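PDB 2PL2: hypothetical conserved protein TTC0263 from Thermus thermophilus, which is of unknown function but is built from tetratricopeptide repeats, antiparallel helix pairs that in other proteins commonly mediate protein-protein interactions. Local coordinates for residues R116-H121 / A146-P151; K136-L141 / E159-M164; Q173-L178 / V189-A194. All blocks are in the same frame, centred on the assembly; numbering follows the deposited sequence.

In the fold
All three contacts lie in the later half of an all-helical chain that matches tetratricopeptide repeats nearly throughout. Contact 2 is the buried one, whereas contacts 1 and 3 are partly buried. Contacts 1 and 2 share helix 134-147: contact 1 uses its C-terminal end, where the chain leaves the helix, and contact 2 its N-terminal half. Contacts 2 and 3 lie on successive helices, and Tyr161 CE2 approaches Gln173 CG to 3.8 Å between them. The chemistry follows position: contact 1 packs a leucine on a helix start, contact 2 joins an apolar centre to a charged edge, and contact 3 is dominated by two tyrosines. Contacts 2 and 3 also meet the second subunit.

Contact 1 (R116-H121 / A146-P151); sequences RYAPLH and ALEDTP
His121 NE2 is hydrogen-bonded to Pro115 O, just ahead of segment 116-121, and on the same imidazole CD2 lies 3.4 Å from Leu147 CD1. The bond ties the ring back across the start of its own helix, so Leu147 meets a group whose polar end is already engaged. The two side chains cross at about a right angle, with the methyl oblique to the imidazole. Leu147 holds CG anti to the carbonyl carbon, and this chi1 of -65° carries its branched end toward 116-121, where CD1 meets the ring.

Leu147 splits its contacts between its two methyls. CD1 also rests on backbone, 3.8 Å from Arg116 C and 4.0 Å from Ala118 N, while CD2 turns to Arg116, 4.1 Å from its carbonyl O. The leucine therefore packs against the turn that leads into helix 118-130, for which Tyr117 holds the N-cap position. A second apolar touch comes from Ala118, whose CB is 3.4 Å from Glu148 CG. Glu148 is the first residue to leave helical geometry after helix 134-147; its chi1 of -62° sets CG against Ala118 CB, and the bend at chi2 turns the carboxylate off from that line.

The contact thus joins the beginning of helix 118-130 to the end of helix 134-147 in the repeat array. Helix 73-88 receives Tyr117 and Leu120, and helix 93-113 receives Leu120 and His121. Past the contact, Thr150 caps the start of helix 151-164 through Ile153 N.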
ATOM      1  N   ARG A 116       4.719  27.973  -5.966  1.00 45.10           N
ATOM      2  CA  ARG A 116       4.326  27.439  -7.263  1.00 45.57           C
ATOM      3  C   ARG A 116       4.579  25.948  -7.454  1.00 44.13           C
ATOM      4  O   ARG A 116       4.657  25.480  -8.584  1.00 44.43           O
ATOM      5  CB  ARG A 116       5.045  28.212  -8.373  1.00 47.82           C
ATOM      6  CG  ARG A 116       4.724  29.697  -8.443  1.00 50.72           C
ATOM      7  CD  ARG A 116       5.575  30.347  -9.523  1.00 55.09           C
ATOM      8  NE  ARG A 116       5.443  29.654 -10.804  1.00 57.56           N
ATOM      9  CZ  ARG A 116       6.410  29.568 -11.717  1.00 59.41           C
ATOM     10  NH1 ARG A 116       7.592  30.133 -11.492  1.00 61.04           N
ATOM     11  NH2 ARG A 116       6.196  28.914 -12.854  1.00 59.27           N
ATOM     12  N   TYR A 117       4.703  25.198  -6.362  1.00 43.18           N
ATOM     13  CA  TYR A 117       4.946  23.759  -6.466  1.00 41.28           C
ATOM     14  C   TYR A 117       3.641  22.952  -6.400  1.00 38.61           C
ATOM     15  O   TYR A 117       3.012  22.840  -5.346  1.00 38.59           O
ATOM     16  CB  TYR A 117       5.912  23.311  -5.364  1.00 43.40           C
ATOM     17  CG  TYR A 117       6.462  21.917  -5.570  1.00 44.08           C
ATOM     18  CD1 TYR A 117       7.125  21.583  -6.751  1.00 42.80           C
ATOM     19  CD2 TYR A 117       6.296  20.927  -4.601  1.00 42.73           C
ATOM     20  CE1 TYR A 117       7.610  20.301  -6.967  1.00 43.68           C
ATOM     21  CE2 TYR A 117       6.777  19.641  -4.809  1.00 43.64           C
ATOM     22  CZ  TYR A 117       7.432  19.333  -5.995  1.00 44.50           C
ATOM     23  OH  TYR A 117       7.910  18.058  -6.216  1.00 46.40           O
ATOM     24  N   ALA A 118       3.250  22.385  -7.538  1.00 35.49           N
ATOM     25  CA  ALA A 118       2.011  21.608  -7.651  1.00 32.92           C
ATOM     26  C   ALA A 118       1.786  20.550  -6.573  1.00 29.88           C
ATOM     27  O   ALA A 118       0.715  20.504  -5.958  1.00 28.41           O
ATOM     28  CB  ALA A 118       1.933  20.957  -9.028  1.00 33.31           C
ATOM     29  N   PRO A 119       2.780  19.673  -6.340  1.00 28.77           N
ATOM     30  CA  PRO A 119       2.643  18.628  -5.325  1.00 29.03           C
ATOM     31  C   PRO A 119       2.170  19.131  -3.968  1.00 30.01           C
ATOM     32  O   PRO A 119       1.331  18.494  -3.327  1.00 30.08           O
ATOM     33  CB  PRO A 119       4.035  18.019  -5.280  1.00 29.32           C
ATOM     34  CG  PRO A 119       4.469  18.131  -6.722  1.00 26.75           C
ATOM     35  CD  PRO A 119       4.056  19.530  -7.064  1.00 27.99           C
ATOM     36  N   LEU A 120       2.691  20.279  -3.537  1.00 31.37           N
ATOM     37  CA  LEU A 120       2.302  20.841  -2.244  1.00 32.91           C
ATOM     38  C   LEU A 120       0.815  21.103  -2.179  1.00 32.52           C
ATOM     39  O   LEU A 120       0.136  20.647  -1.259  1.00 34.50           O
ATOM     40  CB  LEU A 120       3.046  22.150  -1.958  1.00 37.47           C
ATOM     41  CG  LEU A 120       4.558  22.116  -1.742  1.00 39.83           C
ATOM     42  CD1 LEU A 120       5.037  23.505  -1.343  1.00 40.73           C
ATOM     43  CD2 LEU A 120       4.896  21.118  -0.649  1.00 42.77           C
ATOM     44  N   HIS A 121       0.313  21.854  -3.152  1.00 30.71           N
ATOM     45  CA  HIS A 121      -1.104  22.181  -3.210  1.00 29.54           C
ATOM     46  C   HIS A 121      -1.950  20.916  -3.328  1.00 28.61           C
ATOM     47  O   HIS A 121      -3.071  20.854  -2.829  1.00 27.11           O
ATOM     48  CB  HIS A 121      -1.353  23.140  -4.378  1.00 30.21           C
ATOM     49  CG  HIS A 121      -0.727  24.486  -4.186  1.00 28.43           C
ATOM     50  ND1 HIS A 121      -1.211  25.413  -3.277  1.00 27.69           N
ATOM     51  CD2 HIS A 121       0.373  25.049  -4.734  1.00 26.39           C
ATOM     52  CE1 HIS A 121      -0.437  26.476  -3.277  1.00 27.31           C
ATOM     53  NE2 HIS A 121       0.539  26.281  -4.157  1.00 28.24           N
ATOM     54  N   ALA A 146      -4.195  24.378 -11.503  1.00 35.91           N
ATOM     55  CA  ALA A 146      -3.849  25.617 -12.197  1.00 34.97           C
ATOM     56  C   ALA A 146      -2.349  25.667 -12.472  1.00 35.65           C
ATOM     57  O   ALA A 146      -1.909  26.254 -13.460  1.00 36.65           O
ATOM     58  CB  ALA A 146      -4.268  26.805 -11.367  1.00 33.13           C
ATOM     59  N   LEU A 147      -1.564  25.036 -11.601  1.00 35.99           N
ATOM     60  CA  LEU A 147      -0.108  24.995 -11.767  1.00 35.25           C
ATOM     61  C   LEU A 147       0.324  23.876 -12.710  1.00 35.29           C
ATOM     62  O   LEU A 147       1.213  24.053 -13.532  1.00 33.36           O
ATOM     63  CB  LEU A 147       0.566  24.798 -10.412  1.00 36.38           C
ATOM     64  CG  LEU A 147       0.391  25.942  -9.416  1.00 36.20           C
ATOM     65  CD1 LEU A 147       0.833  25.496  -8.032  1.00 36.46           C
ATOM     66  CD2 LEU A 147       1.199  27.143  -9.901  1.00 34.08           C
ATOM     67  N   GLU A 148      -0.314  22.719 -12.587  1.00 37.23           N
ATOM     68  CA  GLU A 148       0.018  21.568 -13.427  1.00 38.98           C
ATOM     69  C   GLU A 148      -1.247  20.770 -13.679  1.00 39.17           C
ATOM     70  O   GLU A 148      -1.723  20.097 -12.771  1.00 41.59           O
ATOM     71  CB  GLU A 148       1.018  20.649 -12.715  1.00 38.66           C
ATOM     72  CG  GLU A 148       2.356  21.258 -12.395  1.00 43.03           C
ATOM     73  CD  GLU A 148       3.396  20.945 -13.445  1.00 46.21           C
ATOM     74  OE1 GLU A 148       3.455  19.771 -13.872  1.00 49.11           O
ATOM     75  OE2 GLU A 148       4.164  21.855 -13.838  1.00 47.48           O
ATOM     76  N   ASP A 149      -1.802  20.842 -14.885  1.00 37.71           N
ATOM     77  CA  ASP A 149      -3.007  20.068 -15.187  1.00 36.89           C
ATOM     78  C   ASP A 149      -2.490  18.673 -15.510  1.00 34.38           C
ATOM     79  O   ASP A 149      -1.771  18.492 -16.492  1.00 34.38           O
ATOM     80  CB  ASP A 149      -3.748  20.636 -16.406  1.00 39.21           C
ATOM     81  CG  ASP A 149      -5.073  19.927 -16.673  1.00 41.26           C
ATOM     82  OD1 ASP A 149      -5.139  18.687 -16.532  1.00 43.55           O
ATOM     83  OD2 ASP A 149      -6.057  20.604 -17.035  1.00 43.06           O
ATOM     84  N   THR A 150      -2.829  17.689 -14.683  1.00 30.82           N
ATOM     85  CA  THR A 150      -2.340  16.339 -14.931  1.00 29.66           C
ATOM     86  C   THR A 150      -3.379  15.312 -14.556  1.00 27.28           C
ATOM     87  O   THR A 150      -4.344  15.624 -13.855  1.00 28.27           O
ATOM     88  CB  THR A 150      -1.066  16.031 -14.111  1.00 31.13           C
ATOM     89  OG1 THR A 150      -1.434  15.708 -12.765  1.00 31.69           O
ATOM     90  CG2 THR A 150      -0.124  17.226 -14.105  1.00 31.67           C
ATOM     91  N   PRO A 151      -3.203  14.068 -15.025  1.00 24.78           N
ATOM     92  CA  PRO A 151      -4.168  13.013 -14.705  1.00 23.98           C
ATOM     93  C   PRO A 151      -4.228  12.742 -13.209  1.00 22.27           C
ATOM     94  O   PRO A 151      -5.320  12.582 -12.642  1.00 18.67           O
ATOM     95  CB  PRO A 151      -3.653  11.814 -15.507  1.00 24.86           C
ATOM     96  CG  PRO A 151      -3.012  12.461 -16.706  1.00 25.10           C
ATOM     97  CD  PRO A 151      -2.273  13.633 -16.080  1.00 24.47           C
TER

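Contact 2 (K136-L141 / E159-M164); sequences KAEASL and ELYLSM
Leu160 points its CD2 methyl at helix 134-147 and, as part of a tetratricopeptide-repeat array, packs two antiparallel helices together. The local axes of 136-141 and 159-164 run at 163° to one another and approach to 10.7 Å. That separation is bridged by side chains, chiefly by Leu160 in a rotamer (chi1 176°, CG anti to the backbone N) that carries CD2 over to Ala137 and Glu138. CD2 sits close to the backbone of the other helix, 3.2 Å from Glu138 N, and also 3.5 Å from Ala137 CB. CD1, the other branch of Leu160, touches the same alanine methyl. Leu141 comes in from the next turn, its CD1 lying 4.0 Å from Leu160 CD2, with the two leucines crossing obliquely.

Beside this apolar centre the orientation changes character. Glu138 is extended, with CG anti to the backbone N; the Glu138 and Tyr161 side chains cross at about a right angle, and the carboxylate and ring planes are 88° apart. OE1 meets the phenol at the ring edge, near its plane, and the bond from Tyr161 OH to Glu138 OE1 is weak at 3.4 Å. The stronger partners of this oxygen are the salt bridges to Lys142 and Arg166, which would be expected to favour the charged carboxylate. Tyr161 also leans on Glu169, Ala170 and Gln173 of helix 167-180, so one ring spans three successive helices. Glu159 forms a salt bridge with Arg20 of the second subunit.

Within helix 151-164, Leu160 O is gripped twice: Ser163 OG donates to it at 2.6 Å and Met164 N at 3.1 Å, both from the same face of the carbonyl plane.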
ATOM      1  N   LYS A 136     -11.916  23.847   1.524  1.00 41.03           N
ATOM      2  CA  LYS A 136     -10.509  24.211   1.347  1.00 38.13           C
ATOM      3  C   LYS A 136      -9.772  23.247   0.425  1.00 33.76           C
ATOM      4  O   LYS A 136      -8.832  23.643  -0.274  1.00 30.08           O
ATOM      5  CB  LYS A 136      -9.785  24.261   2.705  1.00 41.39           C
ATOM      6  CG  LYS A 136     -10.242  25.352   3.668  1.00 43.64           C
ATOM      7  CD  LYS A 136      -9.161  25.579   4.734  1.00 46.42           C
ATOM      8  CE  LYS A 136      -9.585  26.553   5.825  1.00 47.43           C
ATOM      9  NZ  LYS A 136     -10.613  25.960   6.726  1.00 48.17           N
ATOM     10  N   ALA A 137     -10.200  21.986   0.447  1.00 31.08           N
ATOM     11  CA  ALA A 137      -9.598  20.944  -0.378  1.00 30.09           C
ATOM     12  C   ALA A 137      -9.717  21.243  -1.874  1.00 28.44           C
ATOM     13  O   ALA A 137      -8.747  21.110  -2.621  1.00 28.25           O
ATOM     14  CB  ALA A 137     -10.234  19.604  -0.061  1.00 28.39           C
ATOM     15  N   GLU A 138     -10.902  21.676  -2.295  1.00 29.31           N
ATOM     16  CA  GLU A 138     -11.163  21.980  -3.701  1.00 31.86           C
ATOM     17  C   GLU A 138     -10.295  23.131  -4.210  1.00 30.57           C
ATOM     18  O   GLU A 138      -9.670  23.046  -5.273  1.00 29.31           O
ATOM     19  CB  GLU A 138     -12.654  22.303  -3.888  1.00 37.08           C
ATOM     20  CG  GLU A 138     -13.039  22.757  -5.299  1.00 40.92           C
ATOM     21  CD  GLU A 138     -14.545  22.919  -5.485  1.00 42.53           C
ATOM     22  OE1 GLU A 138     -14.968  23.184  -6.629  1.00 44.49           O
ATOM     23  OE2 GLU A 138     -15.303  22.782  -4.500  1.00 42.33           O
ATOM     24  N   ALA A 139     -10.256  24.203  -3.434  1.00 29.81           N
ATOM     25  CA  ALA A 139      -9.457  25.374  -3.767  1.00 30.54           C
ATOM     26  C   ALA A 139      -7.974  25.004  -3.919  1.00 32.39           C
ATOM     27  O   ALA A 139      -7.304  25.457  -4.854  1.00 34.03           O
ATOM     28  CB  ALA A 139      -9.627  26.431  -2.682  1.00 28.36           C
ATOM     29  N   SER A 140      -7.459  24.179  -3.005  1.00 31.98           N
ATOM     30  CA  SER A 140      -6.061  23.760  -3.056  1.00 31.90           C
ATOM     31  C   SER A 140      -5.829  22.885  -4.273  1.00 31.31           C
ATOM     32  O   SER A 140      -4.834  23.045  -4.982  1.00 31.11           O
ATOM     33  CB  SER A 140      -5.694  22.976  -1.799  1.00 32.91           C
ATOM     34  OG  SER A 140      -6.195  23.615  -0.646  1.00 36.31           O
ATOM     35  N   LEU A 141      -6.746  21.950  -4.509  1.00 31.65           N
ATOM     36  CA  LEU A 141      -6.623  21.067  -5.661  1.00 31.41           C
ATOM     37  C   LEU A 141      -6.735  21.858  -6.957  1.00 31.34           C
ATOM     38  O   LEU A 141      -5.949  21.659  -7.885  1.00 29.09           O
ATOM     39  CB  LEU A 141      -7.674  19.959  -5.604  1.00 32.05           C
ATOM     40  CG  LEU A 141      -7.418  18.959  -4.472  1.00 33.32           C
ATOM     41  CD1 LEU A 141      -8.373  17.773  -4.594  1.00 33.00           C
ATOM     42  CD2 LEU A 141      -5.977  18.473  -4.528  1.00 30.55           C
ATOM     43  N   GLU A 159     -11.830  12.315  -6.839  1.00 33.35           N
ATOM     44  CA  GLU A 159     -11.966  11.742  -5.502  1.00 34.67           C
ATOM     45  C   GLU A 159     -12.628  12.691  -4.532  1.00 32.21           C
ATOM     46  O   GLU A 159     -13.510  12.281  -3.786  1.00 32.34           O
ATOM     47  CB  GLU A 159     -10.598  11.326  -4.960  1.00 38.91           C
ATOM     48  CG  GLU A 159     -10.207   9.924  -5.360  1.00 43.47           C
ATOM     49  CD  GLU A 159     -11.166   8.893  -4.803  1.00 46.21           C
ATOM     50  OE1 GLU A 159     -11.242   8.774  -3.566  1.00 47.75           O
ATOM     51  OE2 GLU A 159     -11.841   8.208  -5.599  1.00 46.39           O
ATOM     52  N   LEU A 160     -12.201  13.951  -4.521  1.00 31.34           N
ATOM     53  CA  LEU A 160     -12.830  14.931  -3.626  1.00 31.67           C
ATOM     54  C   LEU A 160     -14.305  15.170  -4.000  1.00 32.47           C
ATOM     55  O   LEU A 160     -15.105  15.573  -3.162  1.00 32.20           O
ATOM     56  CB  LEU A 160     -12.077  16.262  -3.653  1.00 31.72           C
ATOM     57  CG  LEU A 160     -12.713  17.394  -2.832  1.00 31.58           C
ATOM     58  CD1 LEU A 160     -12.844  16.992  -1.362  1.00 29.38           C
ATOM     59  CD2 LEU A 160     -11.889  18.663  -2.994  1.00 31.47           C
ATOM     60  N   TYR A 161     -14.666  14.918  -5.258  1.00 34.24           N
ATOM     61  CA  TYR A 161     -16.050  15.104  -5.683  1.00 34.99           C
ATOM     62  C   TYR A 161     -16.934  13.953  -5.241  1.00 36.78           C
ATOM     63  O   TYR A 161     -18.132  14.140  -4.983  1.00 38.12           O
ATOM     64  CB  TYR A 161     -16.131  15.293  -7.194  1.00 32.50           C
ATOM     65  CG  TYR A 161     -15.676  16.660  -7.620  1.00 29.73           C
ATOM     66  CD1 TYR A 161     -15.945  17.766  -6.825  1.00 27.06           C
ATOM     67  CD2 TYR A 161     -14.983  16.855  -8.808  1.00 29.08           C
ATOM     68  CE1 TYR A 161     -15.539  19.025  -7.190  1.00 27.80           C
ATOM     69  CE2 TYR A 161     -14.568  18.128  -9.191  1.00 29.99           C
ATOM     70  CZ  TYR A 161     -14.852  19.208  -8.366  1.00 28.57           C
ATOM     71  OH  TYR A 161     -14.440  20.470  -8.686  1.00 29.30           O
ATOM     72  N   LEU A 162     -16.352  12.762  -5.148  1.00 37.38           N
ATOM     73  CA  LEU A 162     -17.115  11.612  -4.683  1.00 38.66           C
ATOM     74  C   LEU A 162     -17.382  11.797  -3.193  1.00 40.71           C
ATOM     75  O   LEU A 162     -18.453  11.453  -2.694  1.00 41.62           O
ATOM     76  CB  LEU A 162     -16.353  10.311  -4.949  1.00 35.72           C
ATOM     77  CG  LEU A 162     -16.437   9.859  -6.411  1.00 35.13           C
ATOM     78  CD1 LEU A 162     -15.686   8.567  -6.616  1.00 34.39           C
ATOM     79  CD2 LEU A 162     -17.894   9.682  -6.788  1.00 32.81           C
ATOM     80  N   SER A 163     -16.409  12.375  -2.496  1.00 43.59           N
ATOM     81  CA  SER A 163     -16.526  12.632  -1.062  1.00 45.85           C
ATOM     82  C   SER A 163     -17.581  13.707  -0.793  1.00 47.32           C
ATOM     83  O   SER A 163     -18.333  13.620   0.181  1.00 47.88           O
ATOM     84  CB  SER A 163     -15.186  13.104  -0.492  1.00 45.76           C
ATOM     85  OG  SER A 163     -14.946  14.463  -0.824  1.00 46.64           O
ATOM     86  N   MET A 164     -17.619  14.722  -1.657  1.00 47.32           N
ATOM     87  CA  MET A 164     -18.575  15.816  -1.527  1.00 47.13           C
ATOM     88  C   MET A 164     -19.957  15.437  -2.057  1.00 49.16           C
ATOM     89  O   MET A 164     -20.956  16.079  -1.722  1.00 49.78           O
ATOM     90  CB  MET A 164     -18.076  17.064  -2.272  1.00 44.13           C
ATOM     91  CG  MET A 164     -16.852  17.719  -1.669  1.00 39.49           C
ATOM     92  SD  MET A 164     -16.368  19.221  -2.522  1.00 37.03           S
ATOM     93  CE  MET A 164     -15.356  18.582  -3.727  1.00 32.50           C
TER

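Contact 3 (Q173-L178 / V189-A194); sequences QYAKAL and VRYASA
Tyr174 lays one face of its ring over the backbone of the opposing helix, with Tyr191 N 4.3 Å above the plane over the ring centre and Arg190 C displaced toward the rim. One face of the ring is thus turned to the backbone at Arg190-Tyr191. Its CG stands anti to the carbonyl carbon (chi1 -78°), which directs the ring at that helix.

The remaining contacts are mostly apolar. Tyr174 CE1 is 3.6 Å from Arg190 CB, so the arginine contributes its methylene while its chain runs on, extended, and leads away. Ala194 CB approaches Tyr174 CE2 obliquely, at 3.8 Å, from the same side of the ring as Arg190. Tyr191 replies with its own ring, oblique to its neighbours: CD1 is 3.5 Å from Tyr174 CB and CD2 is 3.6 Å from Leu178 CD1. Both partners lie on the same side of the Tyr191 ring plane, while its OH makes van der Waals contact with Ala175 CB at 4.1 Å.

Charged groups lie at the margin. Arg190 has a long, weak ion pair with Asp186, and its guanidinium comes close to that of Arg20 in the second subunit, which also packs on Tyr174.

The local axes, 9.9 Å apart at 157°, make helices 167-180 and 185-195 consecutive antiparallel helices, the packing from which the tetratricopeptide-repeat superhelix is built.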
ATOM      1  N   GLN A 173     -14.253  14.701 -14.279  1.00 23.68           N
ATOM      2  CA  GLN A 173     -12.812  14.826 -14.059  1.00 23.57           C
ATOM      3  C   GLN A 173     -12.059  13.559 -14.478  1.00 23.47           C
ATOM      4  O   GLN A 173     -10.904  13.633 -14.938  1.00 23.77           O
ATOM      5  CB  GLN A 173     -12.518  15.163 -12.592  1.00 23.84           C
ATOM      6  CG  GLN A 173     -12.892  16.606 -12.204  1.00 20.78           C
ATOM      7  CD  GLN A 173     -11.987  17.618 -12.859  1.00 21.60           C
ATOM      8  OE1 GLN A 173     -10.938  17.273 -13.398  1.00 20.44           O
ATOM      9  NE2 GLN A 173     -12.377  18.879 -12.810  1.00 24.79           N
ATOM     10  N   TYR A 174     -12.701  12.397 -14.333  1.00 21.96           N
ATOM     11  CA  TYR A 174     -12.053  11.148 -14.746  1.00 20.68           C
ATOM     12  C   TYR A 174     -11.990  11.118 -16.272  1.00 20.20           C
ATOM     13  O   TYR A 174     -10.960  10.760 -16.864  1.00 18.41           O
ATOM     14  CB  TYR A 174     -12.827   9.919 -14.226  1.00 22.12           C
ATOM     15  CG  TYR A 174     -12.601   9.597 -12.755  1.00 21.52           C
ATOM     16  CD1 TYR A 174     -11.321   9.392 -12.259  1.00 23.07           C
ATOM     17  CD2 TYR A 174     -13.669   9.433 -11.884  1.00 21.99           C
ATOM     18  CE1 TYR A 174     -11.108   9.035 -10.944  1.00 24.85           C
ATOM     19  CE2 TYR A 174     -13.474   9.073 -10.560  1.00 23.62           C
ATOM     20  CZ  TYR A 174     -12.183   8.871 -10.093  1.00 28.18           C
ATOM     21  OH  TYR A 174     -11.953   8.512  -8.778  1.00 29.58           O
ATOM     22  N   ALA A 175     -13.101  11.499 -16.908  1.00 22.04           N
ATOM     23  CA  ALA A 175     -13.191  11.526 -18.378  1.00 21.83           C
ATOM     24  C   ALA A 175     -12.068  12.402 -18.943  1.00 21.97           C
ATOM     25  O   ALA A 175     -11.451  12.067 -19.960  1.00 24.40           O
ATOM     26  CB  ALA A 175     -14.551  12.060 -18.811  1.00 20.60           C
ATOM     27  N   LYS A 176     -11.794  13.521 -18.277  1.00 21.88           N
ATOM     28  CA  LYS A 176     -10.722  14.408 -18.717  1.00 23.72           C
ATOM     29  C   LYS A 176      -9.366  13.747 -18.466  1.00 24.37           C
ATOM     30  O   LYS A 176      -8.514  13.681 -19.356  1.00 25.01           O
ATOM     31  CB  LYS A 176     -10.777  15.738 -17.965  1.00 27.31           C
ATOM     32  CG  LYS A 176      -9.748  16.740 -18.471  1.00 33.12           C
ATOM     33  CD  LYS A 176      -9.973  17.039 -19.955  1.00 35.33           C
ATOM     34  CE  LYS A 176      -8.756  17.673 -20.606  1.00 37.78           C
ATOM     35  NZ  LYS A 176      -8.451  19.028 -20.058  1.00 41.54           N
ATOM     36  N   ALA A 177      -9.170  13.266 -17.240  1.00 24.83           N
ATOM     37  CA  ALA A 177      -7.929  12.594 -16.868  1.00 23.14           C
ATOM     38  C   ALA A 177      -7.640  11.483 -17.864  1.00 20.32           C
ATOM     39  O   ALA A 177      -6.501  11.308 -18.291  1.00 17.70           O
ATOM     40  CB  ALA A 177      -8.035  12.028 -15.444  1.00 23.97           C
ATOM     41  N   LEU A 178      -8.677  10.746 -18.256  1.00 21.92           N
ATOM     42  CA  LEU A 178      -8.501   9.661 -19.228  1.00 23.83           C
ATOM     43  C   LEU A 178      -8.168  10.135 -20.640  1.00 25.38           C
ATOM     44  O   LEU A 178      -7.678   9.356 -21.449  1.00 25.13           O
ATOM     45  CB  LEU A 178      -9.728   8.743 -19.249  1.00 24.15           C
ATOM     46  CG  LEU A 178      -9.597   7.634 -18.192  1.00 23.42           C
ATOM     47  CD1 LEU A 178     -10.931   7.006 -17.915  1.00 18.90           C
ATOM     48  CD2 LEU A 178      -8.574   6.596 -18.673  1.00 20.24           C
ATOM     49  N   VAL A 189     -10.272   1.879 -14.012  1.00 16.28           N
ATOM     50  CA  VAL A 189     -10.930   1.229 -12.885  1.00 15.45           C
ATOM     51  C   VAL A 189     -11.646   2.225 -11.971  1.00 17.24           C
ATOM     52  O   VAL A 189     -12.743   1.951 -11.501  1.00 17.21           O
ATOM     53  CB  VAL A 189      -9.914   0.415 -12.025  1.00 16.59           C
ATOM     54  CG1 VAL A 189     -10.645  -0.236 -10.816  1.00 11.96           C
ATOM     55  CG2 VAL A 189      -9.251  -0.665 -12.874  1.00 13.52           C
ATOM     56  N   ARG A 190     -11.037   3.377 -11.700  1.00 22.23           N
ATOM     57  CA  ARG A 190     -11.680   4.351 -10.821  1.00 25.13           C
ATOM     58  C   ARG A 190     -12.904   4.907 -11.508  1.00 25.79           C
ATOM     59  O   ARG A 190     -13.943   5.097 -10.883  1.00 25.37           O
ATOM     60  CB  ARG A 190     -10.719   5.492 -10.475  1.00 27.67           C
ATOM     61  CG  ARG A 190      -9.614   5.109  -9.497  1.00 28.02           C
ATOM     62  CD  ARG A 190      -8.412   6.003  -9.699  1.00 32.70           C
ATOM     63  NE  ARG A 190      -7.285   5.633  -8.851  1.00 34.55           N
ATOM     64  CZ  ARG A 190      -7.144   6.011  -7.582  1.00 37.81           C
ATOM     65  NH1 ARG A 190      -8.065   6.780  -7.004  1.00 36.81           N
ATOM     66  NH2 ARG A 190      -6.076   5.617  -6.890  1.00 37.62           N
ATOM     67  N   TYR A 191     -12.776   5.170 -12.806  1.00 27.04           N
ATOM     68  CA  TYR A 191     -13.882   5.704 -13.597  1.00 26.53           C
ATOM     69  C   TYR A 191     -15.019   4.692 -13.570  1.00 26.09           C
ATOM     70  O   TYR A 191     -16.165   5.032 -13.258  1.00 23.71           O
ATOM     71  CB  TYR A 191     -13.407   5.936 -15.027  1.00 28.83           C
ATOM     72  CG  TYR A 191     -14.399   6.624 -15.912  1.00 29.56           C
ATOM     73  CD1 TYR A 191     -15.245   7.614 -15.413  1.00 28.33           C
ATOM     74  CD2 TYR A 191     -14.437   6.347 -17.278  1.00 30.99           C
ATOM     75  CE1 TYR A 191     -16.095   8.314 -16.257  1.00 29.77           C
ATOM     76  CE2 TYR A 191     -15.276   7.037 -18.123  1.00 31.60           C
ATOM     77  CZ  TYR A 191     -16.100   8.021 -17.611  1.00 30.58           C
ATOM     78  OH  TYR A 191     -16.910   8.726 -18.462  1.00 31.92           O
ATOM     79  N   ALA A 192     -14.682   3.438 -13.870  1.00 25.67           N
ATOM     80  CA  ALA A 192     -15.664   2.347 -13.868  1.00 26.74           C
ATOM     81  C   ALA A 192     -16.328   2.242 -12.505  1.00 27.06           C
ATOM     82  O   ALA A 192     -17.551   2.333 -12.377  1.00 28.87           O
ATOM     83  CB  ALA A 192     -14.987   1.014 -14.220  1.00 25.92           C
ATOM     84  N   SER A 193     -15.515   2.065 -11.475  1.00 27.05           N
ATOM     85  CA  SER A 193     -16.050   1.948 -10.132  1.00 27.64           C
ATOM     86  C   SER A 193     -16.919   3.150  -9.770  1.00 26.17           C
ATOM     87  O   SER A 193     -17.913   3.015  -9.052  1.00 26.51           O
ATOM     88  CB  SER A 193     -14.912   1.797  -9.127  1.00 28.63           C
ATOM     89  OG  SER A 193     -15.438   1.491  -7.857  1.00 32.83           O
ATOM     90  N   ALA A 194     -16.550   4.323 -10.276  1.00 25.91           N
ATOM     91  CA  ALA A 194     -17.325   5.523 -10.001  1.00 25.29           C
ATOM     92  C   ALA A 194     -18.641   5.444 -10.763  1.00 25.15           C
ATOM     93  O   ALA A 194     -19.685   5.776 -10.213  1.00 22.85           O
ATOM     94  CB  ALA A 194     -16.544   6.776 -10.402  1.00 20.79           C
TER